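Local coordinates for lipoprotein (PDB 7ADK), which is a lipoprotein that probably acts as a peptidase of the Mycoplasma DUF31 family, in the chymotrypsin-like PA clan, at residues Asp457-Phe462 with Asn497-Ala502; Phe789-Tyr794 with Tyr803-Tyr808; Leu810-Gly815 with Ser851-Asn856. All coordinates share one frame; numbering follows the deposited sequence.

Overall arrangement
Along the chain the three contacts come one after another. Contact 1 lies at the edge of the antiparallel sheet, where the lead-in to strand 461-467 meets the loop between strands 486-493 and 503-507; contacts 2 and 3 follow at the far end of strand 783-792, in the mixed sheet and the C-terminal loops beside it. Two successive beta units are consistent with the two barrels of PA-clan peptidases. Centre to centre, contact 1 is about 37 Å from contact 2 and about 35 Å from contact 3, and touches neither. Contacts 2 and 3, about 12 Å apart, do touch: Arg790 probably hydrogen-bonds to the backbone carbonyls of Phe853 and Lys854, and Gln807 packs on Phe855.

Contact 1. Residues Asp457-Phe462 with Asn497-Ala502; sequences DGMVSF and NKLEDA
A 3-10 turn, Leu499-Asp501, packs Leu499 against Met459 just before strand 461-467 and against Ser461 and Phe462 at its start, in the antiparallel sheet region of what is probably the first barrel of a PA-clan peptidase. One methyl does most of the touching: Leu499 CD2 lies 3.5 Å from Ser461 CA and 3.9 Å from Phe462 CB, thus against backbone as much as side chains. Met459 crosses Leu499 at about a right angle, with SD 3.7 Å from Leu499 CD2. Its CG stands anti to the backbone N (chi1 -170°), and the chain bends only at chi3. Tyr292 of strand 289-293 also touches Met459, and Tyr556 of strand 556-562 touches Leu499. At the more exposed end the contact turns polar. Lys498, bent at chi2 and chi3, curls back to place NZ 2.9 Å from Asp457 O in a weak hydrogen bond. Asp457 and Glu500 bring two acceptors, OD2 and OE1, near each other with their carboxylate planes 66° apart; any repulsion may be eased by the salt bridge of Glu500 OE2 with Lys732. The turn is closed by Asp501 N to Lys498 O, 3.1 Å, and in return Lys498 N donates to Asp501 OD2, 3.1 Å away, meeting it from above the carboxylate plane.

Contact 2. Residues Phe789-Tyr794 with Tyr803-Tyr808; sequences FRSDGY and YKLGQY
Ser791 and Tyr808 face each other across an antiparallel, hydrogen-bonded pair joining strands 783-792 and 807-809, a beta hairpin with a long connecting loop, at the edge of the mixed sheet. Both side chains lie on the same face of the sheet, where Ser791 CB sits over the Tyr808 ring, 3.9 Å from its centroid and displaced toward the rim, a CH-pi contact. Tyr808 CG stands between its own backbone N and carbonyl carbon (chi1 70°), which folds the ring back beneath the serine; its OH bonds to Leu745 N on the adjacent strand 737-747. The backbone clamps the pair from both ends: Ser791 N to Tyr808 O is 2.8 Å and nearly straight at 171°, and Tyr808 N to Ser791 O is 3.0 Å. The serine hydroxyl is gripped twice, with OG donating to Gly806 O at 3.0 Å and accepting from Gly793 N, which makes an ST turn. Gln807, fully extended, runs obliquely past Asp792 with amide and carboxylate planes nearly parallel (3°). Its NE2 gives a weak bond to Asp792 O and another bond to Asn856 OD1; OE1 takes Lys816 N, and Asp792 OD1 is held by Ser599 and Asn602. Past the turn, Tyr794 and Leu805 meet through their CB atoms, while the tyrosine side chain also touches Asn216. Leu805 N donates to Tyr794 O at 3.1 Å.

Contact 3. Residues Leu810-Gly815 with Ser851-Asn856; sequences LIYGGG and SEFKFN
Tyr812 and Phe853 lie face to face as an offset stack, centroids 4.0 Å apart and planes 17° from parallel. The overlap is uneven: Tyr812 CE2 sits over the centre of the phenylalanine ring, 3.4 Å above its plane, whereas Phe853 CG stands over the rim of the tyrosine ring. Phe853 CB also lies over that face of Tyr812, a CH-pi contact. Against the opposite face of Phe853 rests Glu852 CG, 3.9 Å above the plane, so this ring is held between a neighbouring aliphatic chain and an aromatic one. The phenol oxygen is part of the stack, with Tyr812 OH 3.6 Å from Phe853 CE2. The two CG atoms stand anti to their own carbonyl carbons (chi1 -70° in Tyr812, -69° in Phe853); with the CA atoms of Tyr812 and Phe853 7.2 Å apart, the two side chains cross obliquely and their rings overlap. Phe840 meets the Tyr812 ring at a steep angle, while Phe595 packs on Phe853, extending the aromatic cluster.

Phe855 works differently, against bare backbone. Its CE2 lies 3.5 Å from Gly815 CA, and Gly813 O stands at the ring edge, near its plane. Gly814 O approaches Phe855 CD2 obliquely at 3.8 Å. The three successive glycines leave a low, side-chain-free surface for the ring. Arg790, salt-bridged to Asp809, makes a cation-pi contact with Phe855, and its NH1 donates to Phe853 O, tying the loop to strand 783-792. The whole joins the loop after strand 807-809 to the C-terminal loop 851-856: an offset aromatic stack between two loops beside the mixed sheet, probably the second barrel of a PA-clan peptidase.

Contact 1. Residues Asp457-Phe462 with Asn497-Ala502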
loop_
_atom_site.group_PDB
_atom_site.type_symbol
_atom_site.label_atom_id
_atom_site.label_comp_id
_atom_site.label_asym_id
_atom_site.label_seq_id
_atom_site.Cartn_x
_atom_site.Cartn_y
_atom_site.Cartn_z
ATOM N N ASP B 457 -33.845 -6.767 3.656
ATOM C CA ASP B 457 -34.372 -7.558 4.787
ATOM C C ASP B 457 -33.591 -8.854 5.077
ATOM O O ASP B 457 -33.577 -9.328 6.214
ATOM C CB ASP B 457 -35.862 -7.884 4.609
ATOM C CG ASP B 457 -36.766 -6.656 4.476
ATOM O OD1 ASP B 457 -36.663 -5.930 3.464
ATOM O OD2 ASP B 457 -37.633 -6.460 5.359
ATOM N N GLY B 458 -32.897 -9.432 4.096
ATOM C CA GLY B 458 -32.093 -10.644 4.268
ATOM C C GLY B 458 -30.717 -10.431 4.913
ATOM O O GLY B 458 -29.880 -11.327 4.881
ATOM N N MET B 459 -30.433 -9.247 5.459
ATOM C CA MET B 459 -29.095 -8.839 5.900
ATOM C C MET B 459 -28.604 -9.590 7.146
ATOM O O MET B 459 -29.329 -9.709 8.132
ATOM C CB MET B 459 -29.098 -7.328 6.111
ATOM C CG MET B 459 -27.716 -6.742 6.330
ATOM S SD MET B 459 -27.739 -5.097 7.055
ATOM C CE MET B 459 -28.693 -4.203 5.856
ATOM N N VAL B 460 -27.358 -10.068 7.127
ATOM C CA VAL B 460 -26.745 -10.850 8.213
ATOM C C VAL B 460 -25.858 -10.025 9.139
ATOM O O VAL B 460 -25.731 -10.370 10.307
ATOM C CB VAL B 460 -25.988 -12.081 7.689
ATOM C CG1 VAL B 460 -26.956 -13.056 7.042
ATOM C CG2 VAL B 460 -24.851 -11.783 6.729
ATOM N N SER B 461 -25.259 -8.939 8.655
ATOM C CA SER B 461 -24.478 -8.011 9.485
ATOM C C SER B 461 -24.335 -6.614 8.878
ATOM O O SER B 461 -24.457 -6.424 7.674
ATOM C CB SER B 461 -23.100 -8.583 9.845
ATOM O OG SER B 461 -22.334 -8.750 8.668
ATOM N N PHE B 462 -24.103 -5.639 9.749
ATOM C CA PHE B 462 -23.903 -4.213 9.483
ATOM C C PHE B 462 -22.657 -3.783 10.232
ATOM O O PHE B 462 -22.463 -4.194 11.367
ATOM C CB PHE B 462 -25.166 -3.461 9.937
ATOM C CG PHE B 462 -24.981 -2.007 10.330
ATOM C CD1 PHE B 462 -24.517 -1.090 9.384
ATOM C CD2 PHE B 462 -25.266 -1.590 11.653
ATOM C CE1 PHE B 462 -24.346 0.253 9.751
ATOM C CE2 PHE B 462 -25.137 -0.231 12.008
ATOM C CZ PHE B 462 -24.681 0.684 11.052
ATOM N N ASN B 497 -34.465 -11.402 15.563
ATOM C CA ASN B 497 -34.619 -9.957 15.331
ATOM C C ASN B 497 -34.015 -9.559 13.977
ATOM O O ASN B 497 -32.978 -10.086 13.599
ATOM C CB ASN B 497 -33.976 -9.168 16.477
ATOM C CG ASN B 497 -34.743 -9.327 17.771
ATOM O OD1 ASN B 497 -35.657 -8.575 18.072
ATOM N ND2 ASN B 497 -34.418 -10.306 18.574
ATOM N N LYS B 498 -34.625 -8.639 13.229
ATOM C CA LYS B 498 -34.154 -8.233 11.896
ATOM C C LYS B 498 -33.265 -6.991 11.993
ATOM O O LYS B 498 -33.490 -6.115 12.820
ATOM C CB LYS B 498 -35.352 -8.029 10.956
ATOM C CG LYS B 498 -36.275 -9.251 10.771
ATOM C CD LYS B 498 -35.630 -10.487 10.133
ATOM C CE LYS B 498 -35.198 -10.229 8.689
ATOM N NZ LYS B 498 -34.552 -11.394 8.065
ATOM N N LEU B 499 -32.248 -6.886 11.146
ATOM C CA LEU B 499 -31.297 -5.772 11.199
ATOM C C LEU B 499 -31.911 -4.439 10.722
ATOM O O LEU B 499 -31.570 -3.382 11.251
ATOM C CB LEU B 499 -30.016 -6.219 10.466
ATOM C CG LEU B 499 -28.678 -5.652 10.968
ATOM C CD1 LEU B 499 -28.495 -5.654 12.484
ATOM C CD2 LEU B 499 -27.556 -6.535 10.442
ATOM N N GLU B 500 -32.928 -4.489 9.849
ATOM C CA GLU B 500 -33.794 -3.341 9.539
ATOM C C GLU B 500 -34.675 -2.832 10.692
ATOM O O GLU B 500 -35.159 -1.705 10.631
ATOM C CB GLU B 500 -34.697 -3.570 8.314
ATOM C CG GLU B 500 -34.000 -3.357 6.965
ATOM C CD GLU B 500 -35.015 -3.090 5.839
ATOM O OE1 GLU B 500 -36.110 -3.662 5.841
ATOM O OE2 GLU B 500 -34.797 -2.209 4.995
ATOM N N ASP B 501 -34.884 -3.584 11.772
ATOM C CA ASP B 501 -35.593 -3.042 12.937
ATOM C C ASP B 501 -34.792 -1.943 13.661
ATOM O O ASP B 501 -35.369 -1.187 14.438
ATOM C CB ASP B 501 -35.965 -4.158 13.920
ATOM C CG ASP B 501 -36.796 -5.296 13.327
ATOM O OD1 ASP B 501 -37.533 -5.062 12.347
ATOM O OD2 ASP B 501 -36.746 -6.419 13.877
ATOM N N ALA B 502 -33.481 -1.844 13.417
ATOM C CA ALA B 502 -32.559 -0.934 14.096
ATOM C C ALA B 502 -31.811 0.041 13.157
ATOM O O ALA B 502 -31.355 1.094 13.604
ATOM C CB ALA B 502 -31.595 -1.805 14.894
#

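Contact 2. Residues Phe789-Tyr794 with Tyr803-Tyr808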
loop_
_atom_site.group_PDB
_atom_site.type_symbol
_atom_site.label_atom_id
_atom_site.label_comp_id
_atom_site.label_asym_id
_atom_site.label_seq_id
_atom_site.Cartn_x
_atom_site.Cartn_y
_atom_site.Cartn_z
ATOM N N PHE B 789 -26.740 19.750 -2.304
ATOM C CA PHE B 789 -27.938 19.683 -1.452
ATOM C C PHE B 789 -28.957 20.796 -1.733
ATOM O O PHE B 789 -30.159 20.620 -1.551
ATOM C CB PHE B 789 -27.539 19.819 0.024
ATOM C CG PHE B 789 -26.535 18.827 0.550
ATOM C CD1 PHE B 789 -26.927 17.517 0.854
ATOM C CD2 PHE B 789 -25.209 19.221 0.757
ATOM C CE1 PHE B 789 -26.000 16.624 1.400
ATOM C CE2 PHE B 789 -24.277 18.312 1.268
ATOM C CZ PHE B 789 -24.680 17.025 1.620
ATOM N N ARG B 790 -28.446 21.962 -2.118
ATOM C CA ARG B 790 -29.182 23.201 -2.307
ATOM C C ARG B 790 -28.934 23.727 -3.708
ATOM O O ARG B 790 -27.817 23.677 -4.206
ATOM C CB ARG B 790 -28.758 24.185 -1.220
ATOM C CG ARG B 790 -29.638 25.420 -1.170
ATOM C CD ARG B 790 -29.231 26.337 -0.041
ATOM N NE ARG B 790 -29.950 27.609 -0.082
ATOM C CZ ARG B 790 -31.106 27.890 0.470
ATOM N NH1 ARG B 790 -31.809 27.027 1.125
ATOM N NH2 ARG B 790 -31.586 29.084 0.392
ATOM N N SER B 791 -29.975 24.248 -4.327
ATOM C CA SER B 791 -29.935 24.948 -5.599
ATOM C C SER B 791 -30.796 26.197 -5.504
ATOM O O SER B 791 -31.959 26.149 -5.125
ATOM C CB SER B 791 -30.388 24.043 -6.739
ATOM O OG SER B 791 -30.507 24.731 -7.946
ATOM N N ASP B 792 -30.226 27.314 -5.918
ATOM C CA ASP B 792 -30.897 28.589 -6.150
ATOM C C ASP B 792 -31.787 28.581 -7.405
ATOM O O ASP B 792 -32.539 29.519 -7.663
ATOM C CB ASP B 792 -29.775 29.605 -6.298
ATOM C CG ASP B 792 -30.182 31.070 -6.272
ATOM O OD1 ASP B 792 -29.440 31.887 -6.864
ATOM O OD2 ASP B 792 -31.177 31.403 -5.603
ATOM N N GLY B 793 -31.692 27.511 -8.195
ATOM C CA GLY B 793 -32.210 27.412 -9.539
ATOM C C GLY B 793 -31.353 28.189 -10.522
ATOM O O GLY B 793 -30.428 28.903 -10.156
ATOM N N TYR B 794 -31.672 28.035 -11.798
ATOM C CA TYR B 794 -31.073 28.757 -12.906
ATOM C C TYR B 794 -32.097 28.843 -14.029
ATOM O O TYR B 794 -32.855 27.886 -14.238
ATOM C CB TYR B 794 -29.792 28.069 -13.383
ATOM C CG TYR B 794 -28.946 28.960 -14.261
ATOM C CD1 TYR B 794 -28.017 29.829 -13.672
ATOM C CD2 TYR B 794 -29.087 28.927 -15.664
ATOM C CE1 TYR B 794 -27.208 30.647 -14.475
ATOM C CE2 TYR B 794 -28.310 29.775 -16.470
ATOM C CZ TYR B 794 -27.360 30.631 -15.877
ATOM O OH TYR B 794 -26.612 31.468 -16.631
ATOM N N TYR B 803 -37.974 24.298 -19.798
ATOM C CA TYR B 803 -37.034 23.763 -18.805
ATOM C C TYR B 803 -36.254 24.835 -18.023
ATOM O O TYR B 803 -35.841 25.866 -18.550
ATOM C CB TYR B 803 -36.060 22.814 -19.488
ATOM C CG TYR B 803 -35.066 22.169 -18.547
ATOM C CD1 TYR B 803 -35.499 21.159 -17.677
ATOM C CD2 TYR B 803 -33.727 22.622 -18.504
ATOM C CE1 TYR B 803 -34.612 20.627 -16.730
ATOM C CE2 TYR B 803 -32.841 22.079 -17.568
ATOM C CZ TYR B 803 -33.288 21.099 -16.662
ATOM O OH TYR B 803 -32.456 20.611 -15.717
ATOM N N LYS B 804 -35.962 24.520 -16.757
ATOM C CA LYS B 804 -35.195 25.305 -15.788
ATOM C C LYS B 804 -34.453 24.366 -14.830
ATOM O O LYS B 804 -34.908 23.254 -14.608
ATOM C CB LYS B 804 -36.138 26.288 -15.079
ATOM C CG LYS B 804 -37.428 25.698 -14.470
ATOM C CD LYS B 804 -38.514 26.771 -14.318
ATOM C CE LYS B 804 -39.155 27.130 -15.673
ATOM N NZ LYS B 804 -39.863 28.427 -15.652
ATOM N N LEU B 805 -33.331 24.800 -14.248
ATOM C CA LEU B 805 -32.550 23.951 -13.326
ATOM C C LEU B 805 -33.351 23.583 -12.062
ATOM O O LEU B 805 -33.132 22.528 -11.479
ATOM C CB LEU B 805 -31.199 24.620 -12.997
ATOM C CG LEU B 805 -30.425 24.052 -11.784
ATOM C CD1 LEU B 805 -29.979 22.611 -11.973
ATOM C CD2 LEU B 805 -29.178 24.869 -11.521
ATOM N N GLY B 806 -34.302 24.413 -11.646
ATOM C CA GLY B 806 -35.119 24.194 -10.457
ATOM C C GLY B 806 -34.443 24.642 -9.167
ATOM O O GLY B 806 -33.298 24.293 -8.885
ATOM N N GLN B 807 -35.181 25.382 -8.344
ATOM C CA GLN B 807 -34.726 25.858 -7.041
ATOM C C GLN B 807 -35.258 24.953 -5.928
ATOM O O GLN B 807 -36.465 24.768 -5.777
ATOM C CB GLN B 807 -35.194 27.304 -6.873
ATOM C CG GLN B 807 -34.775 27.911 -5.533
ATOM C CD GLN B 807 -35.585 29.142 -5.228
ATOM O OE1 GLN B 807 -36.607 29.062 -4.572
ATOM N NE2 GLN B 807 -35.206 30.297 -5.710
ATOM N N TYR B 808 -34.355 24.402 -5.129
ATOM C CA TYR B 808 -34.671 23.395 -4.132
ATOM C C TYR B 808 -33.643 23.365 -3.001
ATOM O O TYR B 808 -32.480 23.700 -3.183
ATOM C CB TYR B 808 -34.805 22.020 -4.817
ATOM C CG TYR B 808 -33.537 21.386 -5.352
ATOM C CD1 TYR B 808 -33.175 21.527 -6.701
ATOM C CD2 TYR B 808 -32.741 20.604 -4.500
ATOM C CE1 TYR B 808 -32.007 20.921 -7.184
ATOM C CE2 TYR B 808 -31.569 20.011 -4.976
ATOM C CZ TYR B 808 -31.188 20.178 -6.314
ATOM O OH TYR B 808 -30.017 19.662 -6.763
#

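Contact 3. Residues Leu810-Gly815 with Ser851-Asn856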
loop_
_atom_site.group_PDB
_atom_site.type_symbol
_atom_site.label_atom_id
_atom_site.label_comp_id
_atom_site.label_asym_id
_atom_site.label_seq_id
_atom_site.Cartn_x
_atom_site.Cartn_y
_atom_site.Cartn_z
ATOM N N LEU B 810 -32.908 20.069 -0.335
ATOM C CA LEU B 810 -33.317 18.725 0.082
ATOM C C LEU B 810 -32.931 18.365 1.529
ATOM O O LEU B 810 -33.244 17.273 1.987
ATOM C CB LEU B 810 -33.052 17.669 -1.014
ATOM C CG LEU B 810 -31.695 17.631 -1.716
ATOM C CD1 LEU B 810 -30.618 17.229 -0.737
ATOM C CD2 LEU B 810 -31.728 16.662 -2.878
ATOM N N ILE B 811 -32.397 19.320 2.295
ATOM C CA ILE B 811 -32.236 19.247 3.755
ATOM C C ILE B 811 -33.316 20.086 4.464
ATOM O O ILE B 811 -33.961 19.597 5.385
ATOM C CB ILE B 811 -30.805 19.665 4.156
ATOM C CG1 ILE B 811 -29.722 18.802 3.481
ATOM C CG2 ILE B 811 -30.604 19.691 5.672
ATOM C CD1 ILE B 811 -29.636 17.359 3.931
ATOM N N TYR B 812 -33.560 21.328 4.023
ATOM C CA TYR B 812 -34.512 22.245 4.679
ATOM C C TYR B 812 -35.888 22.358 4.005
ATOM O O TYR B 812 -36.847 22.725 4.684
ATOM C CB TYR B 812 -33.877 23.629 4.853
ATOM C CG TYR B 812 -32.761 23.697 5.871
ATOM C CD1 TYR B 812 -33.055 23.986 7.211
ATOM C CD2 TYR B 812 -31.436 23.459 5.481
ATOM C CE1 TYR B 812 -32.021 24.050 8.160
ATOM C CE2 TYR B 812 -30.398 23.531 6.422
ATOM C CZ TYR B 812 -30.687 23.842 7.764
ATOM O OH TYR B 812 -29.698 23.956 8.677
ATOM N N GLY B 813 -36.017 22.020 2.722
ATOM C CA GLY B 813 -37.247 22.174 1.950
ATOM C C GLY B 813 -37.567 23.626 1.580
ATOM O O GLY B 813 -36.761 24.535 1.768
ATOM N N GLY B 814 -38.769 23.851 1.060
ATOM C CA GLY B 814 -39.335 25.193 0.878
ATOM C C GLY B 814 -38.760 26.008 -0.281
ATOM O O GLY B 814 -38.906 27.227 -0.299
ATOM N N GLY B 815 -38.088 25.357 -1.229
ATOM C CA GLY B 815 -37.630 25.957 -2.481
ATOM C C GLY B 815 -38.719 25.994 -3.547
ATOM O O GLY B 815 -39.638 25.178 -3.526
ATOM N N SER B 851 -33.434 31.972 8.939
ATOM C CA SER B 851 -33.684 32.839 7.772
ATOM C C SER B 851 -32.602 32.790 6.681
ATOM O O SER B 851 -32.868 33.120 5.530
ATOM C CB SER B 851 -33.917 34.275 8.240
ATOM O OG SER B 851 -32.792 34.760 8.937
ATOM N N GLU B 852 -31.410 32.297 6.995
ATOM C CA GLU B 852 -30.331 31.954 6.063
ATOM C C GLU B 852 -30.754 30.988 4.938
ATOM O O GLU B 852 -30.276 31.121 3.811
ATOM C CB GLU B 852 -29.189 31.367 6.905
ATOM C CG GLU B 852 -28.070 30.717 6.093
ATOM C CD GLU B 852 -26.846 30.304 6.922
ATOM O OE1 GLU B 852 -26.736 30.641 8.115
ATOM O OE2 GLU B 852 -25.940 29.669 6.353
ATOM N N PHE B 853 -31.650 30.035 5.212
ATOM C CA PHE B 853 -32.052 28.983 4.270
ATOM C C PHE B 853 -33.373 29.233 3.535
ATOM O O PHE B 853 -33.774 28.407 2.710
ATOM C CB PHE B 853 -32.019 27.628 4.975
ATOM C CG PHE B 853 -30.622 27.159 5.312
ATOM C CD1 PHE B 853 -29.832 26.523 4.343
ATOM C CD2 PHE B 853 -30.095 27.378 6.587
ATOM C CE1 PHE B 853 -28.543 26.083 4.663
ATOM C CE2 PHE B 853 -28.810 26.933 6.915
ATOM C CZ PHE B 853 -28.037 26.277 5.953
ATOM N N LYS B 854 -34.039 30.369 3.760
ATOM C CA LYS B 854 -35.162 30.820 2.923
ATOM C C LYS B 854 -34.688 31.199 1.511
ATOM O O LYS B 854 -33.496 31.299 1.255
ATOM C CB LYS B 854 -35.891 31.990 3.589
ATOM C CG LYS B 854 -36.607 31.594 4.883
ATOM C CD LYS B 854 -37.280 32.830 5.492
ATOM C CE LYS B 854 -37.816 32.587 6.904
ATOM N NZ LYS B 854 -39.016 31.785 6.949
ATOM N N PHE B 855 -35.614 31.397 0.586
ATOM C CA PHE B 855 -35.355 31.811 -0.795
ATOM C C PHE B 855 -36.152 33.070 -1.161
ATOM O O PHE B 855 -37.230 33.310 -0.618
ATOM C CB PHE B 855 -35.734 30.691 -1.763
ATOM C CG PHE B 855 -34.889 29.443 -1.763
ATOM C CD1 PHE B 855 -33.703 29.391 -2.510
ATOM C CD2 PHE B 855 -35.338 28.292 -1.100
ATOM C CE1 PHE B 855 -32.976 28.197 -2.597
ATOM C CE2 PHE B 855 -34.615 27.100 -1.189
ATOM C CZ PHE B 855 -33.438 27.053 -1.942
ATOM N N ASN B 856 -35.646 33.826 -2.144
ATOM C CA ASN B 856 -36.263 34.976 -2.827
ATOM C C ASN B 856 -36.545 36.221 -1.964
ATOM O O ASN B 856 -36.175 37.320 -2.384
ATOM C CB ASN B 856 -37.498 34.523 -3.637
ATOM C CG ASN B 856 -37.150 33.588 -4.778
ATOM O OD1 ASN B 856 -37.362 32.385 -4.742
ATOM N ND2 ASN B 856 -36.559 34.106 -5.826
#